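Local structure of resiniferatoxin-binding, phosphotriesterase-related protein (Rhodobacter sphaeroides 2.4.1, 3K2G) at residues Gly294-Ile299 against Glu341-Thr346; Asn240-His243 against Val247-Ala250. The protein belongs to the phosphotriesterase family, carries two zinc ions in a TIM barrel, and probably hydrolyses phosphoric ester bonds. All coordinates share one frame; numbering follows the deposited sequence.

How the contacts relate
Both contacts pack a loop of the TIM barrel against a helix, at opposite ends of barrel strands. In contact 2 the loop after strand 234-236 packs on the very helix it leads into, 246-255, whereas in contact 1 the loop before strand 299-301 meets a helix far on in sequence, 337-352. Contact 2 is buried and polar, resting on an amide-to-hydroxyl hydrogen bond and a bridging water on the side where H238 binds zinc. Contact 1 is partly buried, lies away from the metal site, and is carried by aliphatic side chains with no direct hydrogen bond across it. Their centres are about 16 Å apart, and Y295 packs on A250, so helix 246-255, one half of contact 2, also touches the loop of contact 1.

Contact 1 (Gly294-Ile299 against Glu341-Thr346); sequences GYLDRI and ETLMVT
L343 reaches over to the loop with one methyl group, CD2, which touches both L296 and I299. The loop joins helix 280-292 to strand 299-301 of the TIM barrel, and L343 sits on helix 337-352 close to the end of the chain, so the contact packs a late helix against the entrance of a barrel strand. From L296 the touching atom is CD1, 3.7 Å from L343 CD2, with the two leucine side chains crossing at about a right angle. I299 instead lies alongside L343, pointing the same way, and its CB is 3.7 Å from L343 CD2. The same methyl rests 3.6 Å from the carbonyl O of I299, an oxygen that accepts a hydrogen bond from N347.

Leucine suits helix position 343 because it is apolar and long enough, with CG anti to the carbonyl carbon (chi1 -66°), for CD2 to reach both loop residues. L343 also packs on L330 of helix 321-332 and on L335. The methyl CG2 of T342 meets CG of L296 at 4.1 Å, while its hydroxyl turns back to the carbonyl of A338 one turn earlier. Threonine thus gives the loop a methyl and keeps its polar end within the helix.

The loop has its own framework. G294 ends helix 280-292 in a Schellman motif, at a positive phi (87°) that glycine readily adopts. A 3-10 segment, 296-298, then turns the chain into the strand. Internal to the loop is a salt bridge between R298 and D297; R298 NH2 also bonds to the carbonyls of G256 and R232, while its NE lies 2.9 Å from D297 OD1, 39° above the carboxylate plane.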
loop_
_atom_site.group_PDB
_atom_site.type_symbol
_atom_site.label_atom_id
_atom_site.label_comp_id
_atom_site.label_asym_id
_atom_site.label_seq_id
_atom_site.Cartn_x
_atom_site.Cartn_y
_atom_site.Cartn_z
ATOM N N GLY B 294 0.401 -8.018 17.991
ATOM C CA GLY B 294 0.665 -8.777 19.203
ATOM C C GLY B 294 2.101 -9.200 19.468
ATOM O O GLY B 294 2.337 -10.151 20.219
ATOM N N TYR B 295 3.066 -8.502 18.879
ATOM C CA TYR B 295 4.465 -8.859 19.078
ATOM C C TYR B 295 5.272 -7.821 19.848
ATOM O O TYR B 295 6.492 -7.758 19.713
ATOM C CB TYR B 295 5.122 -9.115 17.727
ATOM C CG TYR B 295 4.442 -10.216 16.957
ATOM C CD1 TYR B 295 4.478 -11.532 17.411
ATOM C CD2 TYR B 295 3.721 -9.937 15.801
ATOM C CE1 TYR B 295 3.805 -12.544 16.728
ATOM C CE2 TYR B 295 3.047 -10.937 15.114
ATOM C CZ TYR B 295 3.092 -12.234 15.582
ATOM O OH TYR B 295 2.410 -13.218 14.907
ATOM N N LEU B 296 4.595 -7.023 20.668
ATOM C CA LEU B 296 5.273 -5.991 21.446
ATOM C C LEU B 296 6.358 -6.536 22.371
ATOM O O LEU B 296 7.402 -5.905 22.539
ATOM C CB LEU B 296 4.262 -5.194 22.281
ATOM C CG LEU B 296 4.831 -4.119 23.219
ATOM C CD1 LEU B 296 5.557 -3.056 22.406
ATOM C CD2 LEU B 296 3.698 -3.490 24.037
ATOM N N ASP B 297 6.127 -7.700 22.973
ATOM C CA ASP B 297 7.118 -8.240 23.892
ATOM C C ASP B 297 8.369 -8.779 23.223
ATOM O O ASP B 297 9.251 -9.305 23.898
ATOM C CB ASP B 297 6.515 -9.333 24.789
ATOM C CG ASP B 297 6.017 -10.534 24.009
ATOM O OD1 ASP B 297 6.635 -10.911 22.985
ATOM O OD2 ASP B 297 5.004 -11.123 24.443
ATOM N N ARG B 298 8.450 -8.648 21.903
ATOM C CA ARG B 298 9.610 -9.133 21.168
ATOM C C ARG B 298 10.437 -7.971 20.600
ATOM O O ARG B 298 11.468 -8.183 19.956
ATOM C CB ARG B 298 9.151 -10.035 20.021
ATOM C CG ARG B 298 9.773 -11.430 20.021
ATOM C CD ARG B 298 9.031 -12.413 20.913
ATOM N NE ARG B 298 9.149 -12.108 22.334
ATOM C CZ ARG B 298 10.040 -12.660 23.155
ATOM N NH1 ARG B 298 10.058 -12.309 24.430
ATOM N NH2 ARG B 298 10.906 -13.565 22.704
ATOM N N ILE B 299 9.988 -6.744 20.857
ATOM C CA ILE B 299 10.664 -5.561 20.333
ATOM C C ILE B 299 11.727 -4.951 21.245
ATOM O O ILE B 299 11.463 -4.659 22.413
ATOM C CB ILE B 299 9.633 -4.467 19.979
ATOM C CG1 ILE B 299 8.607 -5.037 18.991
ATOM C CG2 ILE B 299 10.347 -3.256 19.377
ATOM C CD1 ILE B 299 7.499 -4.079 18.622
ATOM N N GLU B 341 7.533 1.475 28.747
ATOM C CA GLU B 341 8.136 0.802 29.890
ATOM C C GLU B 341 8.483 -0.626 29.468
ATOM O O GLU B 341 9.541 -1.149 29.821
ATOM C CB GLU B 341 7.143 0.790 31.058
ATOM C CG GLU B 341 7.601 0.052 32.309
ATOM C CD GLU B 341 8.812 0.681 32.966
ATOM O OE1 GLU B 341 8.862 1.924 33.072
ATOM O OE2 GLU B 341 9.712 -0.070 33.391
ATOM N N THR B 342 7.580 -1.242 28.705
ATOM C CA THR B 342 7.773 -2.606 28.216
ATOM C C THR B 342 8.996 -2.695 27.295
ATOM O O THR B 342 9.790 -3.631 27.374
ATOM C CB THR B 342 6.520 -3.093 27.441
ATOM O OG1 THR B 342 5.418 -3.218 28.349
ATOM C CG2 THR B 342 6.782 -4.440 26.770
ATOM N N LEU B 343 9.144 -1.700 26.433
ATOM C CA LEU B 343 10.252 -1.663 25.490
ATOM C C LEU B 343 11.625 -1.478 26.127
ATOM O O LEU B 343 12.573 -2.157 25.746
ATOM C CB LEU B 343 10.016 -0.553 24.455
ATOM C CG LEU B 343 8.814 -0.774 23.533
ATOM C CD1 LEU B 343 8.538 0.473 22.716
ATOM C CD2 LEU B 343 9.094 -1.952 22.627
HETATM N N MSE B 344 11.727 -0.580 27.104
HETATM C CA MSE B 344 13.014 -0.289 27.742
HETATM C C MSE B 344 13.375 -1.051 29.007
HETATM O O MSE B 344 14.528 -1.007 29.443
HETATM C CB MSE B 344 13.112 1.205 28.055
HETATM C CG MSE B 344 12.953 2.100 26.835
HETATM SE SE MSE B 344 14.155 1.674 25.367
HETATM C CE MSE B 344 15.802 2.229 26.228
ATOM N N VAL B 345 12.405 -1.734 29.611
ATOM C CA VAL B 345 12.674 -2.460 30.847
ATOM C C VAL B 345 12.226 -3.910 30.788
ATOM O O VAL B 345 13.040 -4.828 30.902
ATOM C CB VAL B 345 11.970 -1.792 32.063
ATOM C CG1 VAL B 345 12.240 -2.600 33.329
ATOM C CG2 VAL B 345 12.457 -0.362 32.243
ATOM N N THR B 346 10.929 -4.114 30.600
ATOM C CA THR B 346 10.384 -5.463 30.567
ATOM C C THR B 346 10.984 -6.348 29.473
ATOM O O THR B 346 11.410 -7.468 29.752
ATOM C CB THR B 346 8.847 -5.443 30.419
ATOM O OG1 THR B 346 8.295 -4.452 31.299
ATOM C CG2 THR B 346 8.265 -6.803 30.801
#

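Contact 2 (Asn240-His243 against Val247-Ala250)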
loop_
_atom_site.group_PDB
_atom_site.type_symbol
_atom_site.label_atom_id
_atom_site.label_comp_id
_atom_site.label_asym_id
_atom_site.label_seq_id
_atom_site.Cartn_x
_atom_site.Cartn_y
_atom_site.Cartn_z
ATOM N N ASN B 240 15.860 -2.478 11.706
ATOM C CA ASN B 240 15.449 -1.194 11.133
ATOM C C ASN B 240 15.265 -1.140 9.615
ATOM O O ASN B 240 14.231 -0.686 9.138
ATOM C CB ASN B 240 16.426 -0.085 11.543
ATOM C CG ASN B 240 16.494 0.111 13.043
ATOM O OD1 ASN B 240 16.126 1.168 13.565
ATOM N ND2 ASN B 240 16.968 -0.905 13.747
ATOM N N PRO B 241 16.264 -1.594 8.839
ATOM C CA PRO B 241 16.172 -1.568 7.375
ATOM C C PRO B 241 15.051 -2.376 6.727
ATOM O O PRO B 241 14.714 -2.133 5.569
ATOM C CB PRO B 241 17.551 -2.059 6.929
ATOM C CG PRO B 241 18.448 -1.655 8.072
ATOM C CD PRO B 241 17.606 -2.034 9.263
ATOM N N SER B 242 14.485 -3.340 7.448
ATOM C CA SER B 242 13.413 -4.152 6.883
ATOM C C SER B 242 12.038 -3.721 7.383
ATOM O O SER B 242 11.075 -4.487 7.332
ATOM C CB SER B 242 13.650 -5.644 7.178
ATOM O OG SER B 242 13.764 -5.909 8.567
ATOM N N HIS B 243 11.954 -2.475 7.846
ATOM C CA HIS B 243 10.709 -1.907 8.354
ATOM C C HIS B 243 9.565 -1.964 7.341
ATOM O O HIS B 243 8.398 -1.990 7.725
ATOM C CB HIS B 243 10.927 -0.446 8.745
ATOM C CG HIS B 243 11.142 0.463 7.573
ATOM N ND1 HIS B 243 10.100 1.031 6.869
ATOM C CD2 HIS B 243 12.279 0.884 6.968
ATOM C CE1 HIS B 243 10.587 1.765 5.883
ATOM N NE2 HIS B 243 11.907 1.692 5.921
ATOM N N VAL B 247 5.543 -8.568 6.818
ATOM C CA VAL B 247 5.354 -10.013 6.853
ATOM C C VAL B 247 6.642 -10.657 7.372
ATOM O O VAL B 247 6.621 -11.483 8.282
ATOM C CB VAL B 247 5.002 -10.562 5.449
ATOM C CG1 VAL B 247 5.043 -12.092 5.449
ATOM C CG2 VAL B 247 3.616 -10.070 5.046
ATOM N N TYR B 248 7.765 -10.260 6.786
ATOM C CA TYR B 248 9.073 -10.763 7.186
ATOM C C TYR B 248 9.286 -10.542 8.682
ATOM O O TYR B 248 9.553 -11.484 9.423
ATOM C CB TYR B 248 10.153 -10.029 6.389
ATOM C CG TYR B 248 11.587 -10.305 6.793
ATOM C CD1 TYR B 248 12.189 -11.536 6.526
ATOM C CD2 TYR B 248 12.373 -9.296 7.354
ATOM C CE1 TYR B 248 13.540 -11.750 6.795
ATOM C CE2 TYR B 248 13.728 -9.501 7.628
ATOM C CZ TYR B 248 14.305 -10.729 7.343
ATOM O OH TYR B 248 15.647 -10.925 7.582
ATOM N N GLN B 249 9.144 -9.300 9.135
ATOM C CA GLN B 249 9.358 -9.005 10.547
ATOM C C GLN B 249 8.405 -9.725 11.490
ATOM O O GLN B 249 8.836 -10.263 12.512
ATOM C CB GLN B 249 9.289 -7.496 10.800
ATOM C CG GLN B 249 10.310 -6.706 9.985
ATOM C CD GLN B 249 10.582 -5.320 10.545
ATOM O OE1 GLN B 249 9.672 -4.636 11.005
ATOM N NE2 GLN B 249 11.849 -4.892 10.485
ATOM N N ALA B 250 7.117 -9.740 11.156
ATOM C CA ALA B 250 6.128 -10.392 12.009
ATOM C C ALA B 250 6.336 -11.902 12.092
ATOM O O ALA B 250 6.194 -12.493 13.163
ATOM C CB ALA B 250 4.705 -10.079 11.507
HETATM O O HOH W 1 7.538 -3.970 9.554
#
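Q249 and Y248, consecutive on helix 246-255, meet S242 in different ways: the glutamine with the end of its amide, the tyrosine with a ring edge. S242 OG lies near the ring plane of Y248, 3.7 Å from CE2, so the hydroxyl sits beside the ring and covers neither face. Q249 NE2 donates to the same OG at 2.9 Å, with an N-H...O angle of 148° and the oxygen 20° out of the amide plane. The serine torsion (chi1 57°) places OG between its own backbone N and carbonyl carbon, where it is also hydrogen-bonded to the carbonyl O of M239. Serine is small enough to fit against both helix side chains and still offer an oxygen to the amide.

The chain here follows strand 234-236 of the TIM barrel and turns into the helix after it, a few residues after the zinc ligand H238 in sequence, whose side chain is about 8 Å from that of S242. Beyond CG the glutamine chain is extended, long enough to span from helix to loop and present both NE2 and OE1. While NE2 holds the serine, OE1 takes a hydrogen from a water at 2.7 Å, and that water gives its other hydrogen to the carbonyl O of H243 at 2.8 Å. Two bonds, one direct and one through water, thereby fix the rotation of the amide within this buried contact. In Y248 a chi1 of 173° swings CG away from the backbone N and brings the ring edge beside S242; R215 makes a cation-pi contact with the ring, and the OH is hydrogen-bonded to the backbone N of A217.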